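Local structure of serine protease MT3772 (Mycobacterium tuberculosis, 3K6Y) at residues A[73-78]-A[102-107]; A[152-157]-A[168-173]. The protein probably acts as a serine endopeptidase of the S1C family, a membrane-associated enzyme that supports resistance of the bacterium to acid and oxidative stress. All coordinates share one frame; numbering follows the deposited sequence.

Contact 1: A[73-78]-A[102-107]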
ATOM      1  N   ASN A  73       0.052  13.226  -6.965  1.00  9.22           N
ATOM      2  CA  ASN A  73       0.068  11.828  -7.384  1.00  9.37           C
ATOM      3  C   ASN A  73       0.288  10.901  -6.206  1.00  9.14           C
ATOM      4  O   ASN A  73       0.964  11.276  -5.241  1.00 10.19           O
ATOM      5  CB  ASN A  73       1.168  11.565  -8.412  1.00 10.63           C
ATOM      6  CG  ASN A  73       0.898  12.211  -9.767  1.00 11.93           C
ATOM      7  OD1 ASN A  73       1.769  12.881 -10.307  1.00 15.93           O
ATOM      8  ND2 ASN A  73      -0.273  11.955 -10.344  1.00 13.66           N
ATOM      9  N   ALA A  74      -0.233   9.678  -6.309  1.00  8.98           N
ATOM     10  CA  ALA A  74       0.057   8.689  -5.282  1.00  9.64           C
ATOM     11  C   ALA A  74       1.564   8.456  -5.170  1.00  9.46           C
ATOM     12  O   ALA A  74       2.087   8.313  -4.072  1.00  9.57           O
ATOM     13  CB  ALA A  74      -0.674   7.390  -5.563  1.00 10.02           C
ATOM     14  N   HIS A  75       2.274   8.437  -6.299  1.00  9.64           N
ATOM     15  CA  HIS A  75       3.702   8.118  -6.237  1.00 10.46           C
ATOM     16  C   HIS A  75       4.530   9.214  -5.582  1.00 10.59           C
ATOM     17  O   HIS A  75       5.682   8.987  -5.237  1.00 12.26           O
ATOM     18  CB  HIS A  75       4.265   7.747  -7.612  1.00 10.87           C
ATOM     19  CG  HIS A  75       4.428   8.908  -8.555  1.00 10.71           C
ATOM     20  ND1 HIS A  75       3.567   9.145  -9.611  1.00 11.75           N
ATOM     21  CD2 HIS A  75       5.394   9.859  -8.642  1.00 11.93           C
ATOM     22  CE1 HIS A  75       4.001  10.189 -10.304  1.00 12.65           C
ATOM     23  NE2 HIS A  75       5.099  10.646  -9.730  1.00 13.33           N
ATOM     24  N   VAL A  76       3.952  10.392  -5.362  1.00 10.06           N
ATOM     25  CA  VAL A  76       4.664  11.436  -4.629  1.00 10.10           C
ATOM     26  C   VAL A  76       4.728  11.132  -3.127  1.00  9.90           C
ATOM     27  O   VAL A  76       5.622  11.627  -2.448  1.00 10.98           O
ATOM     28  CB  VAL A  76       4.028  12.808  -4.942  1.00 10.07           C
ATOM     29  CG1 VAL A  76       4.487  13.923  -4.025  1.00 11.73           C
ATOM     30  CG2 VAL A  76       4.317  13.161  -6.372  1.00 11.80           C
ATOM     31  N   VAL A  77       3.805  10.297  -2.624  1.00  8.76           N
ATOM     32  CA  VAL A  77       3.778   9.952  -1.212  1.00  9.43           C
ATOM     33  C   VAL A  77       3.929   8.451  -0.951  1.00  9.68           C
ATOM     34  O   VAL A  77       3.952   8.039   0.208  1.00  9.89           O
ATOM     35  CB  VAL A  77       2.466  10.488  -0.513  1.00  9.58           C
ATOM     36  CG1 VAL A  77       2.385  12.004  -0.623  1.00 10.34           C
ATOM     37  CG2 VAL A  77       1.204   9.832  -1.089  1.00 11.15           C
ATOM     38  N   ALA A  78       4.059   7.651  -2.009  1.00  9.87           N
ATOM     39  CA  ALA A  78       4.099   6.189  -1.869  1.00  9.73           C
ATOM     40  C   ALA A  78       5.227   5.735  -0.960  1.00 10.14           C
ATOM     41  O   ALA A  78       6.368   6.129  -1.147  1.00 10.81           O
ATOM     42  CB  ALA A  78       4.258   5.554  -3.227  1.00 10.84           C
ATOM     43  N   SER A 102      -3.732   3.046  -8.605  1.00 13.28           N
ATOM     44  CA  SER A 102      -4.135   2.635  -9.953  1.00 14.35           C
ATOM     45  C   SER A 102      -4.286   3.873 -10.809  1.00 13.88           C
ATOM     46  O   SER A 102      -3.667   3.988 -11.871  1.00 16.31           O
ATOM     47  CB  SER A 102      -5.437   1.835  -9.923  1.00 15.60           C
ATOM     48  OG  SER A 102      -5.298   0.647  -9.150  1.00 19.71           O
ATOM     49  N   VAL A 103      -5.113   4.815 -10.363  1.00 12.65           N
ATOM     50  CA  VAL A 103      -5.244   6.078 -11.075  1.00 12.65           C
ATOM     51  C   VAL A 103      -3.955   6.914 -10.872  1.00 12.37           C
ATOM     52  O   VAL A 103      -3.558   7.658 -11.773  1.00 12.67           O
ATOM     53  CB  VAL A 103      -6.504   6.839 -10.604  1.00 13.31           C
ATOM     54  CG1 VAL A 103      -6.605   8.193 -11.265  1.00 15.02           C
ATOM     55  CG2 VAL A 103      -7.773   6.025 -10.884  1.00 15.46           C
ATOM     56  N   ASP A 104      -3.301   6.746  -9.707  1.00 11.37           N
ATOM     57  CA  ASP A 104      -2.088   7.474  -9.282  1.00 10.93           C
ATOM     58  C   ASP A 104      -2.433   8.865  -8.753  1.00 10.59           C
ATOM     59  O   ASP A 104      -1.895   9.864  -9.237  1.00 11.13           O
ATOM     60  CB  ASP A 104      -0.979   7.513 -10.344  1.00 12.13           C
ATOM     61  CG  ASP A 104       0.375   7.898  -9.770  1.00 11.55           C
ATOM     62  OD1 ASP A 104       1.335   8.032 -10.574  1.00 13.27           O
ATOM     63  OD2 ASP A 104       0.509   8.076  -8.538  1.00 12.25           O
ATOM     64  N   VAL A 105      -3.332   8.914  -7.765  1.00 10.10           N
ATOM     65  CA  VAL A 105      -3.732  10.189  -7.162  1.00 10.23           C
ATOM     66  C   VAL A 105      -3.827  10.013  -5.663  1.00  9.20           C
ATOM     67  O   VAL A 105      -4.279   8.965  -5.195  1.00  9.75           O
ATOM     68  CB  VAL A 105      -5.103  10.662  -7.694  1.00 10.51           C
ATOM     69  CG1 VAL A 105      -5.610  11.906  -6.931  1.00 12.53           C
ATOM     70  CG2 VAL A 105      -5.013  10.970  -9.165  1.00 13.64           C
ATOM     71  N   ALA A 106      -3.386  11.029  -4.928  1.00  8.98           N
ATOM     72  CA  ALA A 106      -3.608  11.102  -3.490  1.00  8.89           C
ATOM     73  C   ALA A 106      -4.252  12.433  -3.171  1.00  8.40           C
ATOM     74  O   ALA A 106      -3.989  13.447  -3.843  1.00  9.44           O
ATOM     75  CB  ALA A 106      -2.286  10.939  -2.703  1.00  9.46           C
ATOM     76  N   ILE A 107      -5.090  12.437  -2.135  1.00  8.46           N
ATOM     77  CA  ILE A 107      -5.630  13.690  -1.607  1.00  9.00           C
ATOM     78  C   ILE A 107      -5.144  13.821  -0.178  1.00  8.37           C
ATOM     79  O   ILE A 107      -5.207  12.856   0.612  1.00  8.44           O
ATOM     80  CB  ILE A 107      -7.183  13.734  -1.666  1.00  9.77           C
ATOM     81  CG1 ILE A 107      -7.641  13.674  -3.134  1.00 11.57           C
ATOM     82  CG2 ILE A 107      -7.715  15.007  -0.976  1.00 10.52           C
ATOM     83  CD1 ILE A 107      -9.168  13.589  -3.338  1.00 13.15           C
TER
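The backbones of N73 and V105 come within 4.1 Å at their CA atoms, where the turn at A74-V76 meets the start of strand 105-109. D104 carries the contact: its carboxylate reaches the turn with CG anti to the backbone N (chi1 -163°). H75 ND1 donates to OD1 at 2.7 Å, exactly in the plane of the imidazole, while OD2 accepts the backbone N-H of H75 at 2.9 Å; both oxygens use their syn lone pairs. Ring and carboxylate are turned 50° against each other; one oxygen holds the ring and the other its backbone, which together restrict how the imidazole can turn. The main-chain oxygen of D104 is held as well, since N73 ND2 donates to it at 2.9 Å, almost in line with the C=O bond, and A74 N adds a weak bond. Farther along, V77 CG2 packs on A106 CB at 4.0 Å. H75 NE2 continues the chain of bonds to S183 OG, consistent with the predicted Ser-His-Asp triad of a trypsin-like protease. A106 pairs through its backbone with T72 of strand 69-72, Y99 of strand 90-100 packs against A74 and V77, and F199 of strand 194-201 touches N73 and H75.

Contact 2: A[152-157]-A[168-173]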
ATOM      1  N   ALA A 152      -5.334  14.004 -26.416  1.00 22.08           N
ATOM      2  CA  ALA A 152      -5.954  13.204 -25.348  1.00 22.28           C
ATOM      3  C   ALA A 152      -5.975  11.749 -25.826  1.00 22.61           C
ATOM      4  O   ALA A 152      -6.455  11.468 -26.925  1.00 22.70           O
ATOM      5  CB  ALA A 152      -7.364  13.695 -25.059  1.00 23.22           C
ATOM      6  N   ILE A 153      -5.429  10.837 -25.024  1.00 22.20           N
ATOM      7  CA  ILE A 153      -5.337   9.411 -25.383  1.00 22.78           C
ATOM      8  C   ILE A 153      -5.783   8.542 -24.209  1.00 21.87           C
ATOM      9  O   ILE A 153      -5.800   9.008 -23.076  1.00 20.93           O
ATOM     10  CB  ILE A 153      -3.887   8.985 -25.784  1.00 23.32           C
ATOM     11  CG1 ILE A 153      -2.893   9.193 -24.637  1.00 24.68           C
ATOM     12  CG2 ILE A 153      -3.427   9.713 -27.043  1.00 24.97           C
ATOM     13  CD1 ILE A 153      -1.590   8.401 -24.766  1.00 25.01           C
ATOM     14  N   ARG A 154      -6.126   7.285 -24.478  1.00 21.94           N
ATOM     15  CA  ARG A 154      -6.347   6.283 -23.440  1.00 22.46           C
ATOM     16  C   ARG A 154      -5.080   5.459 -23.336  1.00 22.03           C
ATOM     17  O   ARG A 154      -4.725   4.713 -24.261  1.00 22.81           O
ATOM     18  CB  ARG A 154      -7.533   5.372 -23.786  1.00 23.77           C
ATOM     19  CG  ARG A 154      -8.900   5.984 -23.548  1.00 26.14           C
ATOM     20  CD  ARG A 154      -9.866   4.973 -22.907  1.00 33.58           C
ATOM     21  NE  ARG A 154      -9.566   4.786 -21.488  1.00 26.33           N
ATOM     22  CZ  ARG A 154     -10.255   5.326 -20.482  1.00 42.17           C
ATOM     23  NH1 ARG A 154     -11.324   6.083 -20.722  1.00 26.95           N
ATOM     24  NH2 ARG A 154      -9.876   5.101 -19.233  1.00 27.00           N
ATOM     25  N   LEU A 155      -4.393   5.596 -22.208  1.00 20.78           N
ATOM     26  CA  LEU A 155      -3.086   5.013 -21.987  1.00 20.60           C
ATOM     27  C   LEU A 155      -3.237   3.767 -21.131  1.00 20.29           C
ATOM     28  O   LEU A 155      -3.807   3.836 -20.037  1.00 19.79           O
ATOM     29  CB  LEU A 155      -2.193   6.018 -21.241  1.00 21.44           C
ATOM     30  CG  LEU A 155      -0.741   5.618 -20.956  1.00 22.81           C
ATOM     31  CD1 LEU A 155       0.089   5.603 -22.247  1.00 24.47           C
ATOM     32  CD2 LEU A 155      -0.097   6.524 -19.910  1.00 22.44           C
ATOM     33  N   SER A 156      -2.706   2.641 -21.600  1.00 20.25           N
ATOM     34  CA  SER A 156      -2.694   1.401 -20.827  1.00 21.15           C
ATOM     35  C   SER A 156      -1.295   1.088 -20.374  1.00 20.80           C
ATOM     36  O   SER A 156      -0.338   1.258 -21.132  1.00 22.09           O
ATOM     37  CB  SER A 156      -3.206   0.239 -21.685  1.00 21.91           C
ATOM     38  OG  SER A 156      -4.610   0.292 -21.791  1.00 26.25           O
ATOM     39  N   GLY A 157      -1.157   0.611 -19.143  1.00 19.62           N
ATOM     40  CA  GLY A 157       0.153   0.226 -18.660  1.00 19.36           C
ATOM     41  C   GLY A 157       0.084  -0.201 -17.205  1.00 18.69           C
ATOM     42  O   GLY A 157      -1.012  -0.273 -16.626  1.00 18.25           O
ATOM     43  N   THR A 168      -5.919   1.372 -17.309  1.00 17.58           N
ATOM     44  CA  THR A 168      -6.177   2.195 -18.485  1.00 18.18           C
ATOM     45  C   THR A 168      -6.716   3.524 -17.991  1.00 17.30           C
ATOM     46  O   THR A 168      -7.684   3.552 -17.227  1.00 17.96           O
ATOM     47  CB  THR A 168      -7.179   1.524 -19.458  1.00 19.81           C
ATOM     48  OG1 THR A 168      -6.653   0.257 -19.874  1.00 22.63           O
ATOM     49  CG2 THR A 168      -7.400   2.392 -20.699  1.00 21.67           C
ATOM     50  N   ARG A 169      -6.085   4.607 -18.440  1.00 15.99           N
ATOM     51  CA  ARG A 169      -6.405   5.950 -17.934  1.00 15.52           C
ATOM     52  C   ARG A 169      -6.469   6.942 -19.076  1.00 15.10           C
ATOM     53  O   ARG A 169      -5.748   6.813 -20.077  1.00 16.22           O
ATOM     54  CB  ARG A 169      -5.308   6.403 -16.984  1.00 15.38           C
ATOM     55  CG  ARG A 169      -5.183   5.510 -15.780  1.00 14.56           C
ATOM     56  CD  ARG A 169      -4.072   5.933 -14.865  1.00 15.03           C
ATOM     57  NE  ARG A 169      -2.761   5.667 -15.440  1.00 15.50           N
ATOM     58  CZ  ARG A 169      -1.613   5.992 -14.858  1.00 13.87           C
ATOM     59  NH1 ARG A 169      -1.619   6.642 -13.700  1.00 15.48           N
ATOM     60  NH2 ARG A 169      -0.458   5.696 -15.439  1.00 16.81           N
ATOM     61  N   ASP A 170      -7.320   7.948 -18.924  1.00 15.32           N
ATOM     62  CA  ASP A 170      -7.324   9.082 -19.855  1.00 15.77           C
ATOM     63  C   ASP A 170      -6.197  10.044 -19.487  1.00 15.03           C
ATOM     64  O   ASP A 170      -6.121  10.525 -18.351  1.00 14.72           O
ATOM     65  CB  ASP A 170      -8.660   9.835 -19.803  1.00 17.01           C
ATOM     66  CG  ASP A 170      -9.826   9.027 -20.344  1.00 21.54           C
ATOM     67  OD1 ASP A 170      -9.627   8.182 -21.232  1.00 25.31           O
ATOM     68  OD2 ASP A 170     -10.960   9.266 -19.891  1.00 27.30           O
ATOM     69  N   VAL A 171      -5.344  10.330 -20.460  1.00 14.99           N
ATOM     70  CA  VAL A 171      -4.194  11.190 -20.299  1.00 15.57           C
ATOM     71  C   VAL A 171      -4.105  12.191 -21.427  1.00 15.92           C
ATOM     72  O   VAL A 171      -4.650  11.946 -22.517  1.00 17.64           O
ATOM     73  CB  VAL A 171      -2.872  10.388 -20.153  1.00 16.18           C
ATOM     74  CG1 VAL A 171      -3.004   9.353 -19.031  1.00 16.68           C
ATOM     75  CG2 VAL A 171      -2.458   9.757 -21.456  1.00 19.36           C
ATOM     76  N   TYR A 172      -3.429  13.305 -21.177  1.00 15.67           N
ATOM     77  CA  TYR A 172      -2.891  14.095 -22.267  1.00 15.61           C
ATOM     78  C   TYR A 172      -1.432  13.757 -22.448  1.00 15.87           C
ATOM     79  O   TYR A 172      -0.681  13.615 -21.470  1.00 16.13           O
ATOM     80  CB  TYR A 172      -2.962  15.593 -21.983  1.00 16.48           C
ATOM     81  CG  TYR A 172      -4.340  16.172 -21.848  1.00 16.35           C
ATOM     82  CD1 TYR A 172      -5.175  16.322 -22.963  1.00 18.24           C
ATOM     83  CD2 TYR A 172      -4.795  16.635 -20.616  1.00 16.96           C
ATOM     84  CE1 TYR A 172      -6.437  16.886 -22.841  1.00 18.45           C
ATOM     85  CE2 TYR A 172      -6.067  17.192 -20.485  1.00 16.51           C
ATOM     86  CZ  TYR A 172      -6.873  17.322 -21.599  1.00 18.71           C
ATOM     87  OH  TYR A 172      -8.119  17.877 -21.489  1.00 19.92           O
ATOM     88  N   THR A 173      -1.019  13.661 -23.710  1.00 16.60           N
ATOM     89  CA  THR A 173       0.386  13.835 -24.020  1.00 16.74           C
ATOM     90  C   THR A 173       0.631  15.298 -24.327  1.00 16.15           C
ATOM     91  O   THR A 173      -0.207  15.942 -24.967  1.00 16.71           O
ATOM     92  CB  THR A 173       0.821  12.966 -25.196  1.00 17.86           C
ATOM     93  OG1 THR A 173      -0.049  13.214 -26.303  1.00 18.18           O
ATOM     94  CG2 THR A 173       0.734  11.495 -24.805  1.00 18.93           C
TER
HETATM   95  O   HOH W   1      -2.335   4.069 -17.734  1.00 20.35           O
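I153 and V171 form an antiparallel hydrogen-bonded pair, with I153 N to V171 O at 2.8 Å and a nearly straight return bond from V171 N to I153 O. L155 and R169 repeat the pattern two residues on, so four backbone bonds join 152-157 to 168-173.

The face carrying I153, L155, V171 and R169 is the tightly packed one. V171 CG2 lies between the two hydrophobic side chains of the facing strand: it presses on I153 CG1 at 3.3 Å, closer than usual van der Waals contact, and meets L155 CB at 3.8 Å. The isoleucine CG1 branch sits between its own backbone N and carbonyl carbon (chi1 61°), which brings it against the valine. F199 of strand 194-201 covers L155 and V171. On the same face R169 NE is tied to L155 O through a water, while NH1 bonds to V103 O, with E216 and D104 alongside.

On the other face, the end with R154, S156 and T168 is exposed and mainly polar. R154 bends at chi2 and chi3, and D170 OD1 sits over its guanidinium face in a salt bridge, 2.7 Å from NH1, the two planes 60° apart. R154 NH2 adds a weak bond to T168 O (3.4 Å). T168 CG2 lies at the guanidinium edge, and S156 OG and T168 OG1 share a hydrogen bond of 2.8 Å. Toward the other end A152 CB packs on the buried Y172 ring (CE1 4.0 Å), whose OH bonds to A125 N.

The I153/L155/V171 face is thus apolar except for R169, whose guanidinium is led to the V103 carbonyl, and the R154/D170/S156/T168 part opposite is the exposed polar one. R154 also touches E216, so the arginine probably feels two acidic neighbours rather than one.

How the contacts relate
Both segments of contact 1 precede those of contact 2 in the sequence, and the contact centres lie about 16 Å apart within the trypsin-like peptidase region. Each belongs to a different six-stranded antiparallel barrel: 102-107 includes the start of strand 105-109 of the first, with 73-78 in the loop after its strand 69-72, while 152-157 and 168-173 form a hairpin of the second. R169 of contact 2 reaches the 102-104 loop of contact 1, beside D104. F199 of the second barrel also touches residues of both contacts. The predicted catalytic aspartate and histidine of contact 1 therefore sit where the two barrels meet, as in chymotrypsin-like proteases.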